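Local coordinates for protein (R)-specific enoyl-CoA hydratase (Pseudomonas aeruginosa, PDB 5CPG) that probably hydrates trans-2-enoyl-CoA reversibly to (R)-3-hydroxyacyl-CoA, as an (R)-specific enoyl-CoA hydratase with a hotdog fold, at residues K108-V120 with V129-K141. Numbering follows the deposited sequence.
Sequences KLPKNRVRMATRV and VDGEAEIMAPEEK
Ile135 runs its CG1 branch alongside Val114, CG1 lying 3.8 Å from Val114 CB, and carries CD1 on to the methyl of Met116. Its chi1 of 60° sets CG1 between the backbone N and carbonyl carbon, bringing the branch across to the neighbouring strand. These side chains line the buried face of an antiparallel hairpin in the hotdog sheet, where helix 62-73 packs against Thr118, Val120, Val129 and Ala133. Thr118 presents CG2 to Ala133 CB, while its OG1 bonds Gln85 on strand 81-89. Backbone bonds hold the register, among them Ala133 N to Met116 O at 2.7 Å.

The other face carries most of the charge, with Ala117 and Met136 among the charged residues. Arg113, bent at chi3 (51°), grips Glu134 side-on: NE at 2.8 Å and NH1 at 3.0 Å both reach Glu134 OE2, which lies in the guanidinium plane, while the carboxylate is turned 73° from it. OE2 receives NE through its anti lone pair, while NH1 meets it from above the carboxylate plane. Arg113 NH2 bonds Pro110 O, tying the type I' turn to this pair. Farther along, a water bridges Arg119 NE and Asp130 OD1; their stronger partners are Glu104 and Arg88 on flanking strands. The hairpin thus sets a largely apolar surface against the helix and most of its charge pairs on the opposite face.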
ATOM      1  N   LYS A 108      -8.564  20.926   9.348  1.00 13.47           N
ATOM      2  CA  LYS A 108      -8.040  20.639  10.670  1.00 11.35           C
ATOM      3  C   LYS A 108      -9.212  20.366  11.613  1.00 15.37           C
ATOM      4  O   LYS A 108     -10.173  21.127  11.651  1.00 13.56           O
ATOM      5  CB  LYS A 108      -7.178  21.777  11.167  1.00 16.03           C
ATOM      6  CG  LYS A 108      -5.865  21.870  10.361  1.00 12.97           C
ATOM      7  CD  LYS A 108      -5.043  23.111  10.717  1.00 16.05           C
ATOM      8  CE  LYS A 108      -4.648  23.137  12.178  1.00 19.54           C
ATOM      9  NZ  LYS A 108      -3.703  24.263  12.451  1.00 21.62           N
ATOM     10  N   LEU A 109      -9.117  19.268  12.358  1.00 12.74           N
ATOM     11  CA  LEU A 109     -10.254  18.712  13.089  1.00 12.47           C
ATOM     12  C   LEU A 109      -9.890  18.448  14.566  1.00 13.01           C
ATOM     13  O   LEU A 109      -8.723  18.518  14.965  1.00 14.52           O
ATOM     14  CB  LEU A 109     -10.706  17.411  12.428  1.00 12.85           C
ATOM     15  CG  LEU A 109     -11.140  17.474  10.968  1.00 14.48           C
ATOM     16  CD1 LEU A 109     -11.217  16.093  10.339  1.00 18.85           C
ATOM     17  CD2 LEU A 109     -12.495  18.135  10.836  1.00 11.84           C
ATOM     18  N   PRO A 110     -10.910  18.154  15.397  1.00 12.74           N
ATOM     19  CA  PRO A 110     -10.567  17.948  16.810  1.00 13.81           C
ATOM     20  C   PRO A 110      -9.644  16.751  17.023  1.00 16.08           C
ATOM     21  O   PRO A 110      -9.512  15.899  16.145  1.00 15.16           O
ATOM     22  CB  PRO A 110     -11.926  17.707  17.472  1.00 10.69           C
ATOM     23  CG  PRO A 110     -12.913  18.453  16.563  1.00 12.36           C
ATOM     24  CD  PRO A 110     -12.366  18.253  15.175  1.00 12.54           C
ATOM     25  N   LYS A 111      -9.043  16.701  18.197  1.00 14.63           N
ATOM     26  CA  LYS A 111      -8.060  15.681  18.586  1.00 17.54           C
ATOM     27  C   LYS A 111      -6.829  15.654  17.676  1.00 17.95           C
ATOM     28  O   LYS A 111      -6.274  14.575  17.414  1.00 16.22           O
ATOM     29  CB  LYS A 111      -8.684  14.302  18.609  1.00 14.65           C
ATOM     30  CG  LYS A 111      -9.886  14.185  19.531  1.00 27.07           C
ATOM     31  CD  LYS A 111     -10.610  12.850  19.292  1.00 26.09           C
ATOM     32  CE  LYS A 111     -12.016  12.851  19.899  1.00 43.70           C
ATOM     33  NZ  LYS A 111     -12.872  11.772  19.318  1.00 49.17           N
ATOM     34  N   ASN A 112      -6.419  16.826  17.215  1.00 14.57           N
ATOM     35  CA  ASN A 112      -5.227  16.978  16.389  1.00 15.43           C
ATOM     36  C   ASN A 112      -5.345  16.287  15.036  1.00 17.31           C
ATOM     37  O   ASN A 112      -4.337  15.975  14.393  1.00 16.62           O
ATOM     38  CB  ASN A 112      -3.987  16.440  17.118  1.00 16.88           C
ATOM     39  CG  ASN A 112      -3.371  17.449  18.021  1.00 29.65           C
ATOM     40  OD1 ASN A 112      -3.813  18.596  18.077  1.00 25.35           O
ATOM     41  ND2 ASN A 112      -2.325  17.045  18.732  1.00 37.27           N
ATOM     42  N   ARG A 113      -6.569  16.104  14.580  1.00 13.53           N
ATOM     43  CA  ARG A 113      -6.796  15.332  13.378  1.00 13.54           C
ATOM     44  C   ARG A 113      -6.805  16.210  12.156  1.00 21.20           C
ATOM     45  O   ARG A 113      -7.146  17.401  12.222  1.00 12.46           O
ATOM     46  CB  ARG A 113      -8.090  14.553  13.498  1.00 13.42           C
ATOM     47  CG  ARG A 113      -7.927  13.330  14.415  1.00 12.42           C
ATOM     48  CD  ARG A 113      -9.265  12.751  14.883  1.00 10.56           C
ATOM     49  NE  ARG A 113     -10.216  12.494  13.810  1.00 16.88           N
ATOM     50  CZ  ARG A 113     -11.310  13.234  13.579  1.00 15.62           C
ATOM     51  NH1 ARG A 113     -12.151  12.924  12.586  1.00 11.31           N
ATOM     52  NH2 ARG A 113     -11.572  14.298  14.337  1.00 17.30           N
ATOM     53  N   VAL A 114      -6.384  15.620  11.037  1.00 10.34           N
ATOM     54  CA  VAL A 114      -6.280  16.348   9.774  1.00  9.04           C
ATOM     55  C   VAL A 114      -6.813  15.481   8.662  1.00 11.28           C
ATOM     56  O   VAL A 114      -6.615  14.261   8.683  1.00  8.79           O
ATOM     57  CB  VAL A 114      -4.824  16.751   9.498  1.00 12.45           C
ATOM     58  CG1 VAL A 114      -4.657  17.400   8.134  1.00 12.48           C
ATOM     59  CG2 VAL A 114      -4.296  17.696  10.571  1.00 13.78           C
ATOM     60  N   ARG A 115      -7.593  16.078   7.754  1.00  6.22           N
ATOM     61  CA  ARG A 115      -7.990  15.436   6.517  1.00  8.83           C
ATOM     62  C   ARG A 115      -7.088  15.973   5.403  1.00 12.29           C
ATOM     63  O   ARG A 115      -6.956  17.179   5.240  1.00 10.40           O
ATOM     64  CB  ARG A 115      -9.485  15.700   6.228  1.00 15.23           C
ATOM     65  CG  ARG A 115      -9.977  15.174   4.919  1.00 17.10           C
ATOM     66  CD  ARG A 115     -11.502  15.198   4.781  1.00 32.05           C
ATOM     67  NE  ARG A 115     -12.095  14.225   5.689  1.00 53.64           N
ATOM     68  CZ  ARG A 115     -12.801  14.541   6.770  1.00 56.33           C
ATOM     69  NH1 ARG A 115     -13.288  13.575   7.541  1.00 51.52           N
ATOM     70  NH2 ARG A 115     -13.029  15.819   7.067  1.00 50.46           N
ATOM     71  N   MET A 116      -6.418  15.067   4.689  1.00  7.95           N
ATOM     72  CA  MET A 116      -5.362  15.410   3.742  1.00 10.39           C
ATOM     73  C   MET A 116      -5.775  14.891   2.401  1.00 12.40           C
ATOM     74  O   MET A 116      -6.137  13.698   2.283  1.00 11.17           O
ATOM     75  CB  MET A 116      -4.020  14.780   4.169  1.00 11.66           C
ATOM     76  CG  MET A 116      -2.850  15.208   3.335  1.00 18.00           C
ATOM     77  SD  MET A 116      -2.116  16.769   3.900  1.00 23.14           S
ATOM     78  CE  MET A 116      -1.958  16.346   5.620  1.00 16.22           C
ATOM     79  N   ALA A 117      -5.789  15.754   1.382  1.00  9.00           N
ATOM     80  CA  ALA A 117      -6.027  15.246   0.042  1.00  6.57           C
ATOM     81  C   ALA A 117      -4.744  14.529  -0.405  1.00  8.82           C
ATOM     82  O   ALA A 117      -3.660  14.989  -0.072  1.00  8.69           O
ATOM     83  CB  ALA A 117      -6.365  16.371  -0.923  1.00 16.17           C
ATOM     84  N   THR A 118      -4.868  13.401  -1.104  1.00  7.18           N
ATOM     85  CA  THR A 118      -3.691  12.613  -1.491  1.00  8.86           C
ATOM     86  C   THR A 118      -3.833  12.247  -2.958  1.00  6.80           C
ATOM     87  O   THR A 118      -4.530  11.311  -3.303  1.00  9.36           O
ATOM     88  CB  THR A 118      -3.527  11.337  -0.613  1.00  8.67           C
ATOM     89  OG1 THR A 118      -4.693  10.519  -0.763  1.00  7.19           O
ATOM     90  CG2 THR A 118      -3.395  11.707   0.865  1.00  5.27           C
ATOM     91  N   ARG A 119      -3.221  13.032  -3.851  1.00  7.30           N
ATOM     92  CA  ARG A 119      -3.380  12.834  -5.283  1.00  6.48           C
ATOM     93  C   ARG A 119      -2.061  12.360  -5.867  1.00  6.56           C
ATOM     94  O   ARG A 119      -1.004  12.741  -5.346  1.00 11.66           O
ATOM     95  CB  ARG A 119      -3.800  14.146  -5.978  1.00  8.92           C
ATOM     96  CG  ARG A 119      -5.008  14.832  -5.286  1.00 16.61           C
ATOM     97  CD  ARG A 119      -5.120  16.313  -5.677  1.00 17.83           C
ATOM     98  NE  ARG A 119      -6.178  16.986  -4.884  1.00 19.57           N
ATOM     99  CZ  ARG A 119      -6.012  18.094  -4.161  1.00 16.77           C
ATOM    100  NH1 ARG A 119      -4.849  18.735  -4.128  1.00 22.12           N
ATOM    101  NH2 ARG A 119      -7.046  18.600  -3.499  1.00 26.73           N
ATOM    102  N   VAL A 120      -2.128  11.574  -6.928  1.00  8.31           N
ATOM    103  CA  VAL A 120      -0.891  11.108  -7.577  1.00  4.81           C
ATOM    104  C   VAL A 120      -1.023  11.367  -9.066  1.00  7.52           C
ATOM    105  O   VAL A 120      -2.033  11.029  -9.687  1.00  9.05           O
ATOM    106  CB  VAL A 120      -0.611   9.593  -7.371  1.00  9.59           C
ATOM    107  CG1 VAL A 120       0.778   9.242  -7.965  1.00  4.66           C
ATOM    108  CG2 VAL A 120      -0.657   9.241  -5.901  1.00 11.41           C
ATOM    109  N   VAL A 129      -4.157   8.484  -9.308  1.00 10.27           N
ATOM    110  CA  VAL A 129      -4.862   8.140  -8.063  1.00 10.02           C
ATOM    111  C   VAL A 129      -5.450   9.391  -7.453  1.00  6.94           C
ATOM    112  O   VAL A 129      -4.825  10.446  -7.428  1.00 10.57           O
ATOM    113  CB  VAL A 129      -3.901   7.440  -7.014  1.00  9.70           C
ATOM    114  CG1 VAL A 129      -4.547   7.337  -5.635  1.00 13.08           C
ATOM    115  CG2 VAL A 129      -3.532   6.105  -7.488  1.00 12.18           C
ATOM    116  N   ASP A 130      -6.672   9.260  -6.936  1.00  6.72           N
ATOM    117  CA  ASP A 130      -7.269  10.313  -6.151  1.00 11.71           C
ATOM    118  C   ASP A 130      -7.632   9.725  -4.802  1.00  7.15           C
ATOM    119  O   ASP A 130      -7.893   8.527  -4.683  1.00 11.02           O
ATOM    120  CB  ASP A 130      -8.521  10.867  -6.849  1.00 12.77           C
ATOM    121  CG  ASP A 130      -8.991  12.154  -6.245  1.00 16.41           C
ATOM    122  OD1 ASP A 130      -8.147  12.916  -5.724  1.00 16.70           O
ATOM    123  OD2 ASP A 130     -10.222  12.385  -6.250  1.00 18.97           O
ATOM    124  N   GLY A 131      -7.687  10.557  -3.789  1.00  8.38           N
ATOM    125  CA  GLY A 131      -8.069  10.024  -2.491  1.00 13.21           C
ATOM    126  C   GLY A 131      -7.851  10.993  -1.367  1.00 12.96           C
ATOM    127  O   GLY A 131      -7.459  12.136  -1.558  1.00  9.62           O
ATOM    128  N   GLU A 132      -8.134  10.532  -0.151  1.00 10.96           N
ATOM    129  CA  GLU A 132      -7.922  11.371   0.999  1.00  6.67           C
ATOM    130  C   GLU A 132      -7.490  10.523   2.206  1.00  8.86           C
ATOM    131  O   GLU A 132      -7.822   9.338   2.291  1.00  8.31           O
ATOM    132  CB  GLU A 132      -9.205  12.179   1.303  1.00 16.91           C
ATOM    133  CG  GLU A 132     -10.525  11.377   1.209  1.00 22.15           C
ATOM    134  CD  GLU A 132     -11.115  11.186  -0.233  1.00 33.30           C
ATOM    135  OE1 GLU A 132     -10.813  11.980  -1.163  1.00 32.63           O
ATOM    136  OE2 GLU A 132     -11.914  10.228  -0.426  1.00 25.70           O
ATOM    137  N   ALA A 133      -6.686  11.125   3.078  1.00  8.38           N
ATOM    138  CA  ALA A 133      -6.206  10.465   4.284  1.00  9.67           C
ATOM    139  C   ALA A 133      -6.799  11.122   5.527  1.00 12.25           C
ATOM    140  O   ALA A 133      -7.042  12.333   5.531  1.00  9.47           O
ATOM    141  CB  ALA A 133      -4.689  10.548   4.351  1.00  8.66           C
ATOM    142  N   GLU A 134      -6.992  10.348   6.589  1.00  7.33           N
ATOM    143  CA  GLU A 134      -7.304  10.922   7.887  1.00  6.77           C
ATOM    144  C   GLU A 134      -6.105  10.566   8.760  1.00  7.74           C
ATOM    145  O   GLU A 134      -5.671   9.405   8.797  1.00  8.83           O
ATOM    146  CB  GLU A 134      -8.618  10.369   8.479  1.00  6.68           C
ATOM    147  CG  GLU A 134      -8.982  11.014   9.861  1.00 11.47           C
ATOM    148  CD  GLU A 134     -10.171  10.309  10.584  1.00 12.86           C
ATOM    149  OE1 GLU A 134     -10.869   9.451   9.976  1.00 22.58           O
ATOM    150  OE2 GLU A 134     -10.411  10.606  11.776  1.00 17.35           O
ATOM    151  N   ILE A 135      -5.530  11.573   9.393  1.00  6.72           N
ATOM    152  CA  ILE A 135      -4.369  11.375  10.257  1.00  7.04           C
ATOM    153  C   ILE A 135      -4.537  12.123  11.571  1.00 11.59           C
ATOM    154  O   ILE A 135      -5.353  13.030  11.686  1.00  9.79           O
ATOM    155  CB  ILE A 135      -3.070  11.862   9.552  1.00  7.66           C
ATOM    156  CG1 ILE A 135      -3.211  13.356   9.242  1.00  9.47           C
ATOM    157  CG2 ILE A 135      -2.824  10.996   8.271  1.00  6.22           C
ATOM    158  CD1 ILE A 135      -1.978  14.013   8.586  1.00 11.69           C
ATOM    159  N   MET A 136      -3.727  11.744  12.558  1.00  8.28           N
ATOM    160  CA  MET A 136      -3.498  12.592  13.725  1.00  8.78           C
ATOM    161  C   MET A 136      -2.134  13.224  13.563  1.00 12.50           C
ATOM    162  O   MET A 136      -1.108  12.536  13.506  1.00 10.61           O
ATOM    163  CB  MET A 136      -3.591  11.773  15.024  1.00  7.84           C
ATOM    164  CG  MET A 136      -3.419  12.643  16.270  1.00 19.50           C
ATOM    165  SD  MET A 136      -3.764  11.677  17.744  1.00 28.22           S
ATOM    166  CE  MET A 136      -5.277  10.918  17.221  1.00 20.67           C
ATOM    167  N   ALA A 137      -2.111  14.549  13.452  1.00  6.81           N
ATOM    168  CA  ALA A 137      -0.846  15.215  13.199  1.00  6.86           C
ATOM    169  C   ALA A 137      -0.068  15.294  14.500  1.00 12.67           C
ATOM    170  O   ALA A 137      -0.655  15.170  15.581  1.00 18.14           O
ATOM    171  CB  ALA A 137      -1.098  16.641  12.614  1.00 11.50           C
ATOM    172  N   PRO A 138       1.248  15.509  14.407  1.00 11.24           N
ATOM    173  CA  PRO A 138       2.101  15.538  15.597  1.00 14.73           C
ATOM    174  C   PRO A 138       1.750  16.739  16.461  1.00 19.15           C
ATOM    175  O   PRO A 138       1.458  17.790  15.906  1.00 22.09           O
ATOM    176  CB  PRO A 138       3.520  15.685  15.026  1.00 15.15           C
ATOM    177  CG  PRO A 138       3.419  15.301  13.598  1.00 19.12           C
ATOM    178  CD  PRO A 138       2.027  15.657  13.164  1.00 15.91           C
ATOM    179  N   GLU A 139       1.749  16.566  17.775  1.00 23.09           N
ATOM    180  CA  GLU A 139       1.514  17.675  18.699  1.00 25.20           C
ATOM    181  C   GLU A 139       2.745  18.573  18.802  1.00 27.94           C
ATOM    182  O   GLU A 139       2.619  19.789  18.831  1.00 33.45           O
ATOM    183  CB  GLU A 139       1.126  17.147  20.079  1.00 30.34           C
ATOM    184  CG  GLU A 139       0.935  18.230  21.147  1.00 51.43           C
ATOM    185  CD  GLU A 139      -0.329  19.067  20.953  1.00 54.62           C
ATOM    186  OE1 GLU A 139      -1.427  18.604  21.339  1.00 55.28           O
ATOM    187  OE2 GLU A 139      -0.222  20.198  20.431  1.00 53.21           O
ATOM    188  N   GLU A 140       3.934  17.980  18.833  1.00 23.53           N
ATOM    189  CA  GLU A 140       5.157  18.757  19.086  1.00 26.10           C
ATOM    190  C   GLU A 140       6.125  18.734  17.911  1.00 31.94           C
ATOM    191  O   GLU A 140       6.094  17.825  17.059  1.00 24.03           O
ATOM    192  CB  GLU A 140       5.864  18.239  20.331  1.00 34.72           C
ATOM    193  CG  GLU A 140       6.534  16.883  20.133  1.00 56.56           C
ATOM    194  CD  GLU A 140       5.560  15.703  20.187  1.00 63.78           C
ATOM    195  OE1 GLU A 140       4.332  15.926  20.307  1.00 70.31           O
ATOM    196  OE2 GLU A 140       6.031  14.545  20.099  1.00 68.38           O
ATOM    197  N   LYS A 141       6.974  19.753  17.849  1.00 28.60           N
ATOM    198  CA  LYS A 141       7.942  19.871  16.772  1.00 21.74           C
ATOM    199  C   LYS A 141       8.983  18.783  16.953  1.00 34.20           C
ATOM    200  O   LYS A 141       9.357  18.444  18.082  1.00 29.04           O
ATOM    201  CB  LYS A 141       8.598  21.246  16.769  1.00 25.96           C
ATOM    202  CG  LYS A 141       9.460  21.549  15.549  1.00 40.80           C
ATOM    203  CD  LYS A 141       8.633  21.702  14.282  1.00 40.46           C
ATOM    204  CE  LYS A 141       9.465  22.230  13.125  1.00 41.80           C
ATOM    205  NZ  LYS A 141       8.581  22.551  11.956  1.00 37.74           N
TER
HETATM  206  O   HOH W   1      -8.718  15.119  -4.045  1.00 32.01           O